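Local atomic coordinates of CheQ (Campylobacter jejuni subsp. jejuni, PDB entry 6A51), a protein that controls, together with CheP, transcription of the core chemotaxis operon cheVAW. Residues H34-I39 with L76-G81; I28-F33 with I39-Y44; K48-G53 with R65-E70; N83-A88 with E115-C120. All coordinates share one frame; numbering follows the deposited sequence.

Contacts 1, 2 and 3 gather round one end of the molecule, on the same side of the chain's centre, while contact 4 lies about 6 Å from that centre. Contacts 1 and 2 are the closest pair, with centres about 8 Å apart: both use helix 30-37, they share I39, and E32 OE2 of contact 2 probably takes a hydrogen bond from S80 N of contact 1 at 2.6 Å. Contact 3, about 11 Å from contact 2 between centres, meets it through the side chains of I28, F33 and I68. Contact 4 joins the group through strand 116-119, where I119 packs against S80 and E32; contacts 3 and 4 do not touch.

Contact 1: residues H34-I39 with L76-G81; sequences HRFAGI and LRQCSG
F36, in the last turn of helix 30-37, faces Q78 where the chain leaves helix 73-77, their CA atoms 7.3 Å apart and the nearest such pair between the two segments. The F36 side chain spans this gap. One face of its ring is covered by the aliphatic part of Q78, whose CG sits 4.1 Å from the ring centroid in an off-centre CH-pi contact, 30° off the ring normal. The Q78 amide continues past F36 CB with its plane only 12° from that of the ring, so the two flat groups lie nearly parallel, offset along the Q78 chain. With chi1 at 51°, Q78 CG is tucked between its own backbone N and carbonyl carbon, which brings the chain back over the phenyl face. The contact brings the C-terminal ends of helices 30-37 and 73-77 side by side: G38, with positive phi, ends one, and beyond the other a backbone bond from C79 N to L76 O, 2.9 Å long, keeps the exit tight. C79 supplies the second touch. Its SG approaches the F36 ring at the edge, 4.0 Å from CD2, a cysteine sulfur-aromatic contact. The thiol side chain is buried, packed also against I28, E32 and F33, whereas F36 and Q78 remain exposed.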
loop_
_atom_site.group_PDB
_atom_site.type_symbol
_atom_site.label_atom_id
_atom_site.label_comp_id
_atom_site.label_asym_id
_atom_site.label_seq_id
_atom_site.Cartn_x
_atom_site.Cartn_y
_atom_site.Cartn_z
ATOM N N HIS A 34 13.905 -12.897 -0.860
ATOM C CA HIS A 34 14.717 -13.925 -1.502
ATOM C C HIS A 34 16.178 -13.518 -1.620
ATOM O O HIS A 34 17.038 -14.388 -1.759
ATOM C CB HIS A 34 14.151 -14.285 -2.874
ATOM C CG HIS A 34 14.658 -13.434 -3.994
ATOM N ND1 HIS A 34 14.159 -12.179 -4.262
ATOM C CD2 HIS A 34 15.581 -13.682 -4.953
ATOM C CE1 HIS A 34 14.762 -11.683 -5.328
ATOM N NE2 HIS A 34 15.629 -12.577 -5.767
ATOM N N ARG A 35 16.455 -12.227 -1.576
ATOM C CA ARG A 35 17.824 -11.734 -1.558
ATOM C C ARG A 35 18.498 -12.018 -0.187
ATOM O O ARG A 35 19.614 -12.438 -0.131
ATOM C CB ARG A 35 17.933 -10.283 -2.059
ATOM C CG ARG A 35 17.377 -10.038 -3.472
ATOM C CD ARG A 35 17.756 -8.682 -4.103
ATOM N NE ARG A 35 16.760 -7.956 -4.942
ATOM C CZ ARG A 35 16.863 -7.732 -6.265
ATOM N NH1 ARG A 35 17.886 -8.213 -6.953
ATOM N NH2 ARG A 35 15.941 -7.032 -6.938
ATOM N N PHE A 36 17.790 -11.823 0.911
ATOM C CA PHE A 36 18.296 -12.091 2.245
ATOM C C PHE A 36 18.508 -13.554 2.513
ATOM O O PHE A 36 19.413 -13.938 3.216
ATOM C CB PHE A 36 17.404 -11.500 3.315
ATOM C CG PHE A 36 17.417 -10.020 3.338
ATOM C CD1 PHE A 36 18.566 -9.334 3.038
ATOM C CD2 PHE A 36 16.297 -9.316 3.659
ATOM C CE1 PHE A 36 18.595 -7.969 3.042
ATOM C CE2 PHE A 36 16.313 -7.946 3.672
ATOM C CZ PHE A 36 17.464 -7.270 3.360
ATOM N N ALA A 37 17.616 -14.353 1.971
ATOM C CA ALA A 37 17.619 -15.801 2.088
ATOM C C ALA A 37 18.643 -16.492 1.219
ATOM O O ALA A 37 19.072 -17.583 1.497
ATOM C CB ALA A 37 16.236 -16.344 1.815
ATOM N N GLY A 38 18.986 -15.841 0.133
ATOM C CA GLY A 38 19.940 -16.362 -0.801
ATOM C C GLY A 38 19.327 -17.236 -1.845
ATOM O O GLY A 38 20.010 -17.735 -2.703
ATOM N N ILE A 39 18.027 -17.422 -1.772
ATOM C CA ILE A 39 17.298 -18.233 -2.711
ATOM C C ILE A 39 16.890 -17.526 -3.974
ATOM O O ILE A 39 17.049 -16.347 -4.115
ATOM C CB ILE A 39 16.110 -18.914 -2.050
ATOM C CG1 ILE A 39 15.019 -17.910 -1.704
ATOM C CG2 ILE A 39 16.572 -19.625 -0.807
ATOM C CD1 ILE A 39 13.973 -18.448 -0.766
ATOM N N LEU A 76 13.863 -13.896 7.261
ATOM C CA LEU A 76 12.618 -13.237 7.628
ATOM C C LEU A 76 12.893 -12.046 8.534
ATOM O O LEU A 76 12.439 -10.927 8.263
ATOM C CB LEU A 76 11.681 -14.231 8.310
ATOM C CG LEU A 76 10.395 -13.652 8.886
ATOM C CD1 LEU A 76 9.668 -12.877 7.815
ATOM C CD2 LEU A 76 9.498 -14.758 9.429
ATOM N N ARG A 77 13.688 -12.260 9.593
ATOM C CA ARG A 77 13.879 -11.240 10.621
ATOM C C ARG A 77 14.575 -9.990 10.092
ATOM O O ARG A 77 14.411 -8.917 10.676
ATOM C CB ARG A 77 14.648 -11.818 11.814
ATOM C CG ARG A 77 13.773 -12.644 12.773
ATOM C CD ARG A 77 14.554 -13.196 13.977
ATOM N NE ARG A 77 15.716 -13.998 13.578
ATOM C CZ ARG A 77 15.724 -15.330 13.483
ATOM N NH1 ARG A 77 14.626 -16.032 13.757
ATOM N NH2 ARG A 77 16.838 -15.965 13.112
ATOM N N GLN A 78 15.314 -10.081 8.992
ATOM C CA GLN A 78 15.943 -8.909 8.407
ATOM C C GLN A 78 15.123 -8.282 7.289
ATOM O O GLN A 78 15.644 -7.431 6.562
ATOM C CB GLN A 78 17.342 -9.253 7.892
ATOM C CG GLN A 78 17.407 -10.454 6.996
ATOM C CD GLN A 78 18.802 -11.044 6.937
ATOM O OE1 GLN A 78 18.986 -12.265 7.042
ATOM N NE2 GLN A 78 19.799 -10.175 6.774
ATOM N N CYS A 79 13.859 -8.671 7.129
ATOM C CA CYS A 79 12.997 -8.068 6.113
ATOM C C CYS A 79 12.299 -6.822 6.649
ATOM O O CYS A 79 11.888 -6.772 7.817
ATOM C CB CYS A 79 11.944 -9.062 5.623
ATOM S SG CYS A 79 12.464 -10.135 4.260
ATOM N N SER A 80 12.143 -5.831 5.776
ATOM C CA SER A 80 11.461 -4.599 6.154
ATOM C C SER A 80 10.031 -4.861 6.619
ATOM O O SER A 80 9.303 -5.676 6.040
ATOM C CB SER A 80 11.439 -3.638 4.979
ATOM O OG SER A 80 12.749 -3.407 4.512
ATOM N N GLY A 81 9.631 -4.156 7.672
ATOM C CA GLY A 81 8.251 -4.199 8.112
ATOM C C GLY A 81 7.344 -3.380 7.208
ATOM O O GLY A 81 7.760 -2.424 6.551
#

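Contact 2: residues I28-F33 with I39-Y44; sequences ILNAEF and ISKNAY
The loop after helix 30-37 doubles back on the first turn of that helix, and N30, just past the N-cap, catches it at K41. N30 ND2 donates to K41 O over 3.1 Å with the N-H...O angle a nearly straight 170°. The acceptor lies close to the plane of the N30 amide, and the donor approaches in the carbonyl plane of K41. CG anti to the backbone N (chi1 176°) continues the outward course of CB and carries the amide to the K41 carbonyl. The Y44 ring stands steeply against the amide, the two planes 73° apart, with CD2 3.8 Å from N30 OD1. A water fills the corner: it accepts from Y44 N at 3.0 Å and can donate to N30 OD1 at 3.1 Å or to K41 O, though it has more acceptors nearby than protons. One turn further along the helix, F33 CE2 meets I39 CD1 at 3.7 Å. The loop is shaped by a type I turn from S40 to A43 and by an ST turn in which S40 OG accepts from N42 N. The K41 carbonyl can only accept, which favours ND2 on that side of the amide; the water near OD1 is consistent with this.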
loop_
_atom_site.group_PDB
_atom_site.type_symbol
_atom_site.label_atom_id
_atom_site.label_comp_id
_atom_site.label_asym_id
_atom_site.label_seq_id
_atom_site.Cartn_x
_atom_site.Cartn_y
_atom_site.Cartn_z
ATOM N N ILE A 28 5.728 -9.959 3.846
ATOM C CA ILE A 28 7.002 -9.391 3.429
ATOM C C ILE A 28 7.069 -9.424 1.909
ATOM O O ILE A 28 6.392 -10.210 1.239
ATOM C CB ILE A 28 8.214 -10.129 4.029
ATOM C CG1 ILE A 28 8.246 -11.564 3.510
ATOM C CG2 ILE A 28 8.167 -10.103 5.553
ATOM C CD1 ILE A 28 9.204 -12.436 4.238
ATOM N N LEU A 29 7.898 -8.548 1.368
ATOM C CA LEU A 29 8.051 -8.448 -0.069
ATOM C C LEU A 29 8.992 -9.550 -0.559
ATOM O O LEU A 29 10.091 -9.720 -0.026
ATOM C CB LEU A 29 8.584 -7.063 -0.406
ATOM C CG LEU A 29 8.764 -6.655 -1.852
ATOM C CD1 LEU A 29 7.432 -6.326 -2.471
ATOM C CD2 LEU A 29 9.679 -5.447 -1.892
ATOM N N ASN A 30 8.555 -10.319 -1.558
ATOM C CA ASN A 30 9.377 -11.429 -2.028
ATOM C C ASN A 30 10.678 -10.928 -2.639
ATOM O O ASN A 30 11.735 -11.539 -2.445
ATOM C CB ASN A 30 8.603 -12.277 -3.041
ATOM C CG ASN A 30 9.457 -13.402 -3.641
ATOM O OD1 ASN A 30 9.950 -14.282 -2.925
ATOM N ND2 ASN A 30 9.629 -13.374 -4.958
ATOM N N ALA A 31 10.613 -9.807 -3.367
ATOM C CA ALA A 31 11.797 -9.220 -3.989
ATOM C C ALA A 31 12.914 -8.991 -2.983
ATOM O O ALA A 31 14.097 -9.127 -3.313
ATOM C CB ALA A 31 11.431 -7.900 -4.670
ATOM N N GLU A 32 12.559 -8.642 -1.751
ATOM C CA GLU A 32 13.558 -8.407 -0.718
ATOM C C GLU A 32 13.910 -9.685 0.031
ATOM O O GLU A 32 15.088 -9.932 0.310
ATOM C CB GLU A 32 13.062 -7.323 0.255
ATOM C CG GLU A 32 13.910 -7.171 1.511
ATOM C CD GLU A 32 13.342 -6.183 2.528
ATOM O OE1 GLU A 32 13.904 -5.068 2.633
ATOM O OE2 GLU A 32 12.359 -6.521 3.233
ATOM N N PHE A 33 12.911 -10.519 0.336
ATOM C CA PHE A 33 13.150 -11.714 1.143
ATOM C C PHE A 33 14.070 -12.703 0.446
ATOM O O PHE A 33 14.908 -13.333 1.094
ATOM C CB PHE A 33 11.832 -12.405 1.477
ATOM C CG PHE A 33 11.995 -13.824 1.941
ATOM C CD1 PHE A 33 12.257 -14.103 3.282
ATOM C CD2 PHE A 33 11.878 -14.890 1.043
ATOM C CE1 PHE A 33 12.408 -15.420 3.732
ATOM C CE2 PHE A 33 12.024 -16.213 1.482
ATOM C CZ PHE A 33 12.291 -16.480 2.830
ATOM N N ILE A 39 18.027 -17.422 -1.772
ATOM C CA ILE A 39 17.298 -18.233 -2.711
ATOM C C ILE A 39 16.890 -17.526 -3.974
ATOM O O ILE A 39 17.049 -16.347 -4.115
ATOM C CB ILE A 39 16.110 -18.914 -2.050
ATOM C CG1 ILE A 39 15.019 -17.910 -1.704
ATOM C CG2 ILE A 39 16.572 -19.625 -0.807
ATOM C CD1 ILE A 39 13.973 -18.448 -0.766
ATOM N N SER A 40 16.390 -18.306 -4.903
ATOM C CA SER A 40 15.944 -17.835 -6.176
ATOM C C SER A 40 14.691 -17.042 -6.038
ATOM O O SER A 40 13.951 -17.200 -5.116
ATOM C CB SER A 40 15.635 -19.021 -7.061
ATOM O OG SER A 40 14.880 -18.655 -8.192
ATOM N N LYS A 41 14.469 -16.173 -6.992
ATOM C CA LYS A 41 13.266 -15.348 -7.028
ATOM C C LYS A 41 11.990 -16.192 -6.953
ATOM O O LYS A 41 11.005 -15.786 -6.327
ATOM C CB LYS A 41 13.298 -14.501 -8.305
ATOM C CG LYS A 41 12.075 -13.703 -8.610
ATOM C CD LYS A 41 12.024 -13.384 -10.104
ATOM C CE LYS A 41 13.366 -12.876 -10.614
ATOM N NZ LYS A 41 13.396 -12.640 -12.098
ATOM N N ASN A 42 11.992 -17.379 -7.567
ATOM C CA ASN A 42 10.798 -18.211 -7.630
ATOM C C ASN A 42 10.816 -19.373 -6.640
ATOM O O ASN A 42 9.901 -20.203 -6.661
ATOM C CB ASN A 42 10.601 -18.740 -9.047
ATOM C CG ASN A 42 10.545 -17.639 -10.071
ATOM O OD1 ASN A 42 9.467 -17.171 -10.446
ATOM N ND2 ASN A 42 11.713 -17.223 -10.546
ATOM N N ALA A 43 11.818 -19.448 -5.767
ATOM C CA ALA A 43 11.867 -20.541 -4.804
ATOM C C ALA A 43 10.530 -20.746 -4.094
ATOM O O ALA A 43 10.139 -21.884 -3.814
ATOM C CB ALA A 43 12.976 -20.287 -3.785
ATOM N N TYR A 44 9.802 -19.663 -3.816
ATOM C CA TYR A 44 8.537 -19.790 -3.100
ATOM C C TYR A 44 7.504 -20.610 -3.883
ATOM O O TYR A 44 6.590 -21.178 -3.275
ATOM C CB TYR A 44 7.974 -18.397 -2.774
ATOM C CG TYR A 44 7.320 -17.754 -3.971
ATOM C CD1 TYR A 44 5.977 -17.987 -4.264
ATOM C CD2 TYR A 44 8.048 -16.936 -4.828
ATOM C CE1 TYR A 44 5.387 -17.439 -5.392
ATOM C CE2 TYR A 44 7.459 -16.368 -5.953
ATOM C CZ TYR A 44 6.130 -16.621 -6.233
ATOM O OH TYR A 44 5.532 -16.050 -7.348
HETATM O O HOH W 1 11.195 -17.043 -3.372
#

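Contact 3: residues K48-G53 with R65-E70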
loop_
_atom_site.group_PDB
_atom_site.type_symbol
_atom_site.label_atom_id
_atom_site.label_comp_id
_atom_site.label_asym_id
_atom_site.label_seq_id
_atom_site.Cartn_x
_atom_site.Cartn_y
_atom_site.Cartn_z
ATOM N N LYS A 48 5.563 -26.078 -0.468
ATOM C CA LYS A 48 4.397 -26.885 -0.240
ATOM C C LYS A 48 3.235 -26.184 0.326
ATOM O O LYS A 48 2.131 -26.381 -0.123
ATOM C CB LYS A 48 4.799 -27.967 0.749
ATOM C CG LYS A 48 3.676 -28.857 1.200
ATOM C CD LYS A 48 4.169 -30.025 2.027
ATOM C CE LYS A 48 3.077 -30.575 2.931
ATOM N NZ LYS A 48 1.778 -30.634 2.224
ATOM N N ASN A 49 3.471 -25.402 1.344
ATOM C CA ASN A 49 2.396 -24.655 1.878
ATOM C C ASN A 49 2.913 -23.283 1.708
ATOM O O ASN A 49 3.866 -22.926 2.340
ATOM C CB ASN A 49 2.195 -24.960 3.345
ATOM C CG ASN A 49 1.597 -26.321 3.581
ATOM O OD1 ASN A 49 0.554 -26.667 3.037
ATOM N ND2 ASN A 49 2.254 -27.097 4.405
ATOM N N VAL A 50 2.333 -22.547 0.771
ATOM C CA VAL A 50 2.764 -21.189 0.506
ATOM C C VAL A 50 1.564 -20.266 0.439
ATOM O O VAL A 50 0.598 -20.541 -0.273
ATOM C CB VAL A 50 3.549 -21.094 -0.814
ATOM C CG1 VAL A 50 2.708 -21.614 -1.970
ATOM C CG2 VAL A 50 3.988 -19.659 -1.068
ATOM N N GLU A 51 1.629 -19.164 1.171
ATOM C CA GLU A 51 0.549 -18.201 1.145
ATOM C C GLU A 51 1.138 -16.952 0.528
ATOM O O GLU A 51 2.115 -16.404 1.039
ATOM C CB GLU A 51 0.047 -17.912 2.559
ATOM C CG GLU A 51 -0.482 -19.134 3.292
ATOM C CD GLU A 51 -0.968 -18.810 4.691
ATOM O OE1 GLU A 51 -0.895 -17.629 5.088
ATOM O OE2 GLU A 51 -1.421 -19.738 5.394
ATOM N N ILE A 52 0.552 -16.493 -0.569
ATOM C CA ILE A 52 1.061 -15.317 -1.197
ATOM C C ILE A 52 -0.079 -14.379 -1.414
ATOM O O ILE A 52 -1.212 -14.756 -1.323
ATOM C CB ILE A 52 1.733 -15.587 -2.541
ATOM C CG1 ILE A 52 0.739 -16.072 -3.556
ATOM C CG2 ILE A 52 2.846 -16.580 -2.410
ATOM C CD1 ILE A 52 1.233 -15.919 -4.950
ATOM N N GLY A 53 0.248 -13.135 -1.674
ATOM C CA GLY A 53 -0.759 -12.129 -1.922
ATOM C C GLY A 53 -0.243 -11.192 -2.983
ATOM O O GLY A 53 0.969 -11.042 -3.168
ATOM N N ARG A 65 3.842 -14.115 6.342
ATOM C CA ARG A 65 4.986 -14.391 7.220
ATOM C C ARG A 65 4.908 -15.768 7.852
ATOM O O ARG A 65 5.946 -16.372 8.150
ATOM C CB ARG A 65 5.085 -13.349 8.330
ATOM C CG ARG A 65 5.266 -11.962 7.839
ATOM C CD ARG A 65 4.975 -10.902 8.890
ATOM N NE ARG A 65 5.796 -9.756 8.568
ATOM C CZ ARG A 65 7.036 -9.585 8.995
ATOM N NH1 ARG A 65 7.566 -10.476 9.826
ATOM N NH2 ARG A 65 7.734 -8.521 8.603
ATOM N N ASN A 66 3.691 -16.256 8.086
ATOM C CA ASN A 66 3.416 -17.558 8.671
ATOM C C ASN A 66 3.965 -18.691 7.803
ATOM O O ASN A 66 4.604 -19.604 8.338
ATOM C CB ASN A 66 1.901 -17.627 8.904
ATOM C CG ASN A 66 1.419 -18.927 9.516
ATOM O OD1 ASN A 66 2.187 -19.869 9.739
ATOM N ND2 ASN A 66 0.119 -18.962 9.841
ATOM N N CYS A 67 3.854 -18.598 6.477
ATOM C CA CYS A 67 4.322 -19.657 5.594
ATOM C C CYS A 67 5.844 -19.695 5.408
ATOM O O CYS A 67 6.336 -20.616 4.743
ATOM C CB CYS A 67 3.628 -19.542 4.225
ATOM S SG CYS A 67 4.417 -18.473 2.964
ATOM N N ILE A 68 6.608 -18.749 5.972
ATOM C CA ILE A 68 8.065 -18.778 5.816
ATOM C C ILE A 68 8.639 -20.016 6.502
ATOM O O ILE A 68 8.199 -20.405 7.597
ATOM C CB ILE A 68 8.690 -17.482 6.371
ATOM C CG1 ILE A 68 8.078 -16.263 5.686
ATOM C CG2 ILE A 68 10.190 -17.434 6.107
ATOM C CD1 ILE A 68 8.369 -16.208 4.206
ATOM N N LEU A 69 9.624 -20.653 5.859
ATOM C CA LEU A 69 10.247 -21.860 6.406
ATOM C C LEU A 69 11.139 -21.530 7.606
ATOM O O LEU A 69 11.694 -20.430 7.709
ATOM C CB LEU A 69 11.086 -22.562 5.337
ATOM C CG LEU A 69 10.516 -22.739 3.930
ATOM C CD1 LEU A 69 11.590 -23.223 2.965
ATOM C CD2 LEU A 69 9.364 -23.702 3.939
ATOM N N GLU A 70 11.281 -22.506 8.522
ATOM C CA GLU A 70 12.241 -22.350 9.620
ATOM C C GLU A 70 13.661 -22.244 9.097
ATOM O O GLU A 70 14.475 -21.509 9.663
ATOM C CB GLU A 70 12.147 -23.506 10.615
ATOM C CG GLU A 70 11.012 -23.362 11.624
ATOM C CD GLU A 70 9.634 -23.592 11.014
ATOM O OE1 GLU A 70 9.558 -24.112 9.877
ATOM O OE2 GLU A 70 8.626 -23.249 11.674
#
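C67 carries the contact through its thiol, and the polar part is a single bond: E51 N donates to C67 SG over 3.4 Å, with the N-H...S angle at 175°. Sulfur is a soft, weak acceptor, yet the approach is almost perfectly straight. The C67 torsion explains the aim: chi1 of 88° holds SG between the backbone N and the carbonyl carbon of its own residue, turned toward the other segment. This happens where a beta ladder runs out. Strands 52-55 and 62-64 are antiparallel neighbours in a mixed sheet, their backbone bonds joining G53 to F62 and E51 to H64; past H64 the chain bends away, with I68 N bonded to R65 O, and at this end a side-chain sulfur meets the backbone N just before strand 52-55. The remaining touches are van der Waals ones. C67 CB lies 3.9 Å from N49 O, and C67 SG lies 4.2 Å from V50 CG2. E51 runs its aliphatic stem alongside, CG to C67 CB 4.2 Å, before its carboxylate makes a long, weak ion pair with K14. Around the contact, Y44 packs on V50 and I52, and W47 on I68 and L69.

Contact 4: residues N83-A88 with E115-C120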
loop_
_atom_site.group_PDB
_atom_site.type_symbol
_atom_site.label_atom_id
_atom_site.label_comp_id
_atom_site.label_asym_id
_atom_site.label_seq_id
_atom_site.Cartn_x
_atom_site.Cartn_y
_atom_site.Cartn_z
ATOM N N ASN A 83 3.844 -2.699 8.334
ATOM C CA ASN A 83 2.634 -2.403 9.094
ATOM C C ASN A 83 2.000 -1.109 8.613
ATOM O O ASN A 83 2.670 -0.074 8.536
ATOM C CB ASN A 83 2.954 -2.312 10.578
ATOM C CG ASN A 83 3.298 -3.662 11.185
ATOM O OD1 ASN A 83 2.988 -4.712 10.620
ATOM N ND2 ASN A 83 3.934 -3.637 12.347
ATOM N N GLY A 84 0.708 -1.180 8.275
ATOM C CA GLY A 84 -0.039 -0.053 7.752
ATOM C C GLY A 84 0.239 0.294 6.305
ATOM O O GLY A 84 -0.398 1.215 5.770
ATOM N N PHE A 85 1.162 -0.394 5.644
ATOM C CA PHE A 85 1.500 0.029 4.297
ATOM C C PHE A 85 0.675 -0.708 3.262
ATOM O O PHE A 85 0.148 -1.800 3.500
ATOM C CB PHE A 85 2.986 -0.165 4.015
ATOM C CG PHE A 85 3.843 0.905 4.621
ATOM C CD1 PHE A 85 4.255 0.807 5.950
ATOM C CD2 PHE A 85 4.207 2.032 3.879
ATOM C CE1 PHE A 85 5.044 1.799 6.523
ATOM C CE2 PHE A 85 5.001 3.036 4.446
ATOM C CZ PHE A 85 5.423 2.914 5.772
ATOM N N VAL A 86 0.545 -0.064 2.106
ATOM C CA VAL A 86 0.016 -0.677 0.898
ATOM C C VAL A 86 0.916 -0.238 -0.249
ATOM O O VAL A 86 1.645 0.752 -0.150
ATOM C CB VAL A 86 -1.446 -0.273 0.615
ATOM C CG1 VAL A 86 -2.310 -0.469 1.841
ATOM C CG2 VAL A 86 -1.508 1.166 0.136
ATOM N N LEU A 87 0.887 -1.003 -1.334
ATOM C CA LEU A 87 1.586 -0.583 -2.540
ATOM C C LEU A 87 1.076 0.786 -2.979
ATOM O O LEU A 87 -0.126 1.065 -2.918
ATOM C CB LEU A 87 1.358 -1.606 -3.645
ATOM C CG LEU A 87 2.536 -2.139 -4.429
ATOM C CD1 LEU A 87 3.679 -2.417 -3.493
ATOM C CD2 LEU A 87 2.071 -3.410 -5.082
ATOM N N ALA A 88 1.993 1.655 -3.409
ATOM C CA ALA A 88 1.584 3.004 -3.805
ATOM C C ALA A 88 0.633 2.973 -4.994
ATOM O O ALA A 88 -0.358 3.713 -5.016
ATOM C CB ALA A 88 2.807 3.856 -4.125
ATOM N N GLU A 115 3.171 9.379 4.456
ATOM C CA GLU A 115 4.409 8.661 4.736
ATOM C C GLU A 115 4.673 7.689 3.594
ATOM O O GLU A 115 3.906 6.745 3.399
ATOM C CB GLU A 115 4.339 7.895 6.052
ATOM C CG GLU A 115 5.592 7.012 6.216
ATOM C CD GLU A 115 5.668 6.267 7.542
ATOM O OE1 GLU A 115 4.699 6.342 8.320
ATOM O OE2 GLU A 115 6.702 5.599 7.801
ATOM N N LEU A 116 5.748 7.912 2.842
ATOM C CA LEU A 116 6.138 7.016 1.762
ATOM C C LEU A 116 7.437 6.297 2.112
ATOM O O LEU A 116 8.111 6.609 3.099
ATOM C CB LEU A 116 6.282 7.765 0.438
ATOM C CG LEU A 116 5.087 8.615 0.017
ATOM C CD1 LEU A 116 5.099 8.831 -1.475
ATOM C CD2 LEU A 116 3.837 7.920 0.398
ATOM N N LYS A 117 7.797 5.332 1.270
ATOM C CA LYS A 117 8.867 4.405 1.604
ATOM C C LYS A 117 9.138 3.498 0.416
ATOM O O LYS A 117 8.198 3.118 -0.287
ATOM C CB LYS A 117 8.459 3.614 2.839
ATOM C CG LYS A 117 9.304 2.450 3.226
ATOM C CD LYS A 117 8.591 1.756 4.389
ATOM C CE LYS A 117 9.416 0.639 4.981
ATOM N NZ LYS A 117 8.586 -0.178 5.895
ATOM N N GLU A 118 10.400 3.172 0.154
ATOM C CA GLU A 118 10.749 2.283 -0.947
ATOM C C GLU A 118 11.507 1.071 -0.445
ATOM O O GLU A 118 12.336 1.171 0.460
ATOM C CB GLU A 118 11.562 2.989 -2.024
ATOM C CG GLU A 118 10.686 3.930 -2.833
ATOM C CD GLU A 118 11.320 4.363 -4.136
ATOM O OE1 GLU A 118 10.924 5.430 -4.660
ATOM O OE2 GLU A 118 12.198 3.618 -4.621
ATOM N N ILE A 119 11.176 -0.087 -1.005
ATOM C CA ILE A 119 11.926 -1.311 -0.772
ATOM C C ILE A 119 12.191 -1.918 -2.137
ATOM O O ILE A 119 11.251 -2.118 -2.919
ATOM C CB ILE A 119 11.177 -2.295 0.127
ATOM C CG1 ILE A 119 10.737 -1.580 1.397
ATOM C CG2 ILE A 119 12.063 -3.486 0.462
ATOM C CD1 ILE A 119 9.783 -2.387 2.227
ATOM N N CYS A 120 13.471 -2.140 -2.446
ATOM C CA CYS A 120 13.885 -2.695 -3.732
ATOM C C CYS A 120 13.244 -1.927 -4.885
ATOM O O CYS A 120 12.842 -2.501 -5.897
ATOM C CB CYS A 120 13.566 -4.199 -3.817
ATOM S SG CYS A 120 14.348 -5.235 -2.485
#
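F85 and K117 stand on the two outer strands of a three-stranded antiparallel sheet, their CA atoms 9.0 Å apart. Strand 122-126 runs between strands 85-87 and 116-119, so the outer two share a sense along the sheet, though strongly twisted, and meet through side chains over the middle strand. F85 does the reaching. Its ring rises from strand 85-87 toward the other edge, and the K117 side chain passes across one face of it at about a right angle. CD lies 4.0 Å from the ring centroid, a CH-pi contact over the face, and comes within 3.6 Å of CZ. Further along the same chain, NZ sits 4.5 Å from the centroid and 26° off the ring normal, an off-centre cation-pi contact. Lysine reaches that far because every torsion is extended, starting from CG anti to the backbone N (chi1 170°). NZ also hydrogen-bonds to G81 O, which holds the charged end while the methylenes cover the ring. E115 takes a different approach: OE2 meets F85 at the ring edge, 3.6 Å from CZ and near the ring plane, with the carboxylate turned 80° to the ring. The partially positive rim of the phenyl probably favours that carboxylate oxygen. E115 OE1 looks elsewhere, to a salt bridge with K129 and a weak hydrogen bond from N126. F124 and N126 of the central strand also touch F85. Beyond it, I119 leads strand 116-119 against helix 30-37 at E32, while V86 and L87 pack on Y55 of strand 52-55 in the neighbouring sheet.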